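Local coordinates for protein GCN5-related N-acetyltransferase (Anabaena variabilis, PDB 2OZG) that binds coenzyme A and probably acts as a GNAT-family N-acetyltransferase, perhaps acetylating aminoglycosides, at residues A[345-349]-A[350-354]. Sequence-based numbering, arbitrary orientation.
Sequences LQLDI and KGLAS
D348 caps the N-terminus of helix 349-357 and also pairs with K350. Its OD2 accepts from K350 N at 3.0 Å, the N-cap bond. The same oxygen makes a salt bridge with K350 NZ, 2.9 Å away. The two donors reach OD2 from opposite faces of the carboxylate plane. The lysine chain bends at chi3 and chi4 (both near -60°), which curls the ammonium back to the aspartate oxygen. The backbone of D348 works too: its O accepts from L352 N at 3.2 Å, nearly in line with the C=O, and more weakly from G351 N. One residue on, A353 N donates to I349 O, the next bond of the helix. An asparagine at D348 would probably leave the K350 ammonium without its charged mate.

Next to the cap, L347 sets its CB toward the helix, and its CD2 lies 3.4 Å from L352 N and 3.9 Å from L352 CB. Farther out on the same leucine, I349 CD1 meets L352 CD2 at 4.1 Å. I349 and L352 also touch I290 of strand 279-290, and L347 and I349 touch V314 of the neighbouring strand 308-315. Strand 345-348 passes directly into the helix here, its axis 106° from that of 350-354, within the sterol carrier protein-like domain. The carboxylate faces both the positive helix end and an ammonium, so it is likely to stay ionised.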
ATOM      1  N   LEU A 345      37.072  35.002 -11.329  1.00 34.64           N
ATOM      2  CA  LEU A 345      36.061  34.018 -10.970  1.00 32.18           C
ATOM      3  C   LEU A 345      36.788  32.778 -10.556  1.00 33.40           C
ATOM      4  O   LEU A 345      37.435  32.132 -11.388  1.00 35.91           O
ATOM      5  CB  LEU A 345      35.095  33.772 -12.111  1.00 30.66           C
ATOM      6  CG  LEU A 345      33.909  32.820 -11.836  1.00 37.91           C
ATOM      7  CD1 LEU A 345      32.802  33.052 -12.844  1.00 36.94           C
ATOM      8  CD2 LEU A 345      34.318  31.366 -11.884  1.00 35.77           C
ATOM      9  N   GLN A 346      36.683  32.458  -9.263  1.00 29.17           N
ATOM     10  CA  GLN A 346      37.413  31.348  -8.661  1.00 31.59           C
ATOM     11  C   GLN A 346      36.530  30.204  -8.294  1.00 32.37           C
ATOM     12  O   GLN A 346      35.474  30.393  -7.703  1.00 31.71           O
ATOM     13  CB  GLN A 346      38.054  31.825  -7.370  1.00 34.44           C
ATOM     14  CG  GLN A 346      38.738  33.186  -7.571  1.00 38.16           C
ATOM     15  CD  GLN A 346      38.506  34.094  -6.350  1.00 56.77           C
ATOM     16  OE1 GLN A 346      37.626  34.960  -6.368  1.00 57.65           O
ATOM     17  NE2 GLN A 346      39.230  33.829  -5.270  1.00 61.72           N
ATOM     18  N   LEU A 347      36.999  29.002  -8.597  1.00 31.77           N
ATOM     19  CA  LEU A 347      36.243  27.827  -8.300  1.00 31.36           C
ATOM     20  C   LEU A 347      37.123  26.593  -8.362  1.00 32.86           C
ATOM     21  O   LEU A 347      38.216  26.582  -8.906  1.00 29.09           O
ATOM     22  CB  LEU A 347      35.071  27.683  -9.293  1.00 31.40           C
ATOM     23  CG  LEU A 347      35.293  27.957 -10.764  1.00 38.71           C
ATOM     24  CD1 LEU A 347      36.513  27.396 -11.358  1.00 45.63           C
ATOM     25  CD2 LEU A 347      34.077  27.485 -11.566  1.00 36.61           C
ATOM     26  N   ASP A 348      36.608  25.545  -7.759  1.00 31.93           N
ATOM     27  CA  ASP A 348      37.220  24.258  -7.808  1.00 33.23           C
ATOM     28  C   ASP A 348      36.780  23.633  -9.115  1.00 31.75           C
ATOM     29  O   ASP A 348      35.750  24.009  -9.672  1.00 30.34           O
ATOM     30  CB  ASP A 348      36.660  23.425  -6.641  1.00 34.70           C
ATOM     31  CG  ASP A 348      37.283  22.059  -6.567  1.00 44.12           C
ATOM     32  OD1 ASP A 348      38.490  22.010  -6.254  1.00 38.65           O
ATOM     33  OD2 ASP A 348      36.561  21.048  -6.838  1.00 37.00           O
ATOM     34  N   ILE A 349      37.521  22.626  -9.563  1.00 29.64           N
ATOM     35  CA  ILE A 349      37.178  21.905 -10.772  1.00 30.10           C
ATOM     36  C   ILE A 349      35.711  21.372 -10.728  1.00 30.25           C
ATOM     37  O   ILE A 349      35.057  21.239 -11.772  1.00 31.32           O
ATOM     38  CB  ILE A 349      38.249  20.794 -11.021  1.00 31.29           C
ATOM     39  CG1 ILE A 349      38.205  20.319 -12.456  1.00 31.41           C
ATOM     40  CG2 ILE A 349      38.107  19.595 -10.049  1.00 32.97           C
ATOM     41  CD1 ILE A 349      38.719  21.395 -13.440  1.00 32.46           C
ATOM     42  N   LYS A 350      35.163  21.135  -9.516  1.00 33.00           N
ATOM     43  CA  LYS A 350      33.783  20.702  -9.363  1.00 31.59           C
ATOM     44  C   LYS A 350      32.793  21.774  -9.699  1.00 36.29           C
ATOM     45  O   LYS A 350      31.779  21.476 -10.345  1.00 33.51           O
ATOM     46  CB  LYS A 350      33.451  20.163  -7.985  1.00 33.44           C
ATOM     47  CG  LYS A 350      34.270  18.930  -7.644  1.00 32.64           C
ATOM     48  CD  LYS A 350      33.847  18.233  -6.381  1.00 32.04           C
ATOM     49  CE  LYS A 350      33.866  19.061  -5.088  1.00 34.21           C
ATOM     50  NZ  LYS A 350      35.168  19.619  -4.737  1.00 40.24           N
ATOM     51  N   GLY A 351      33.080  23.014  -9.256  1.00 35.42           N
ATOM     52  CA  GLY A 351      32.229  24.139  -9.566  1.00 35.50           C
ATOM     53  C   GLY A 351      32.179  24.351 -11.072  1.00 35.39           C
ATOM     54  O   GLY A 351      31.143  24.688 -11.627  1.00 36.70           O
ATOM     55  N   LEU A 352      33.319  24.133 -11.731  1.00 38.00           N
ATOM     56  CA  LEU A 352      33.447  24.354 -13.166  1.00 32.40           C
ATOM     57  C   LEU A 352      32.626  23.386 -13.950  1.00 33.28           C
ATOM     58  O   LEU A 352      32.123  23.735 -15.011  1.00 32.86           O
ATOM     59  CB  LEU A 352      34.918  24.248 -13.586  1.00 35.67           C
ATOM     60  CG  LEU A 352      35.209  24.534 -15.079  1.00 35.70           C
ATOM     61  CD1 LEU A 352      34.699  25.897 -15.457  1.00 34.46           C
ATOM     62  CD2 LEU A 352      36.649  24.411 -15.387  1.00 29.95           C
ATOM     63  N   ALA A 353      32.499  22.141 -13.461  1.00 33.83           N
ATOM     64  CA  ALA A 353      31.636  21.171 -14.115  1.00 32.53           C
ATOM     65  C   ALA A 353      30.173  21.640 -14.217  1.00 32.04           C
ATOM     66  O   ALA A 353      29.553  21.513 -15.267  1.00 30.92           O
ATOM     67  CB  ALA A 353      31.666  19.871 -13.361  1.00 35.08           C
ATOM     68  N   SER A 354      29.638  22.160 -13.102  1.00 30.24           N
ATOM     69  CA  SER A 354      28.234  22.546 -13.031  1.00 31.85           C
ATOM     70  C   SER A 354      28.050  23.812 -13.842  1.00 30.88           C
ATOM     71  O   SER A 354      27.030  23.963 -14.477  1.00 33.73           O
ATOM     72  CB  SER A 354      27.772  22.762 -11.630  1.00 32.91           C
ATOM     73  OG  SER A 354      28.017  21.650 -10.780  1.00 34.90           O
TER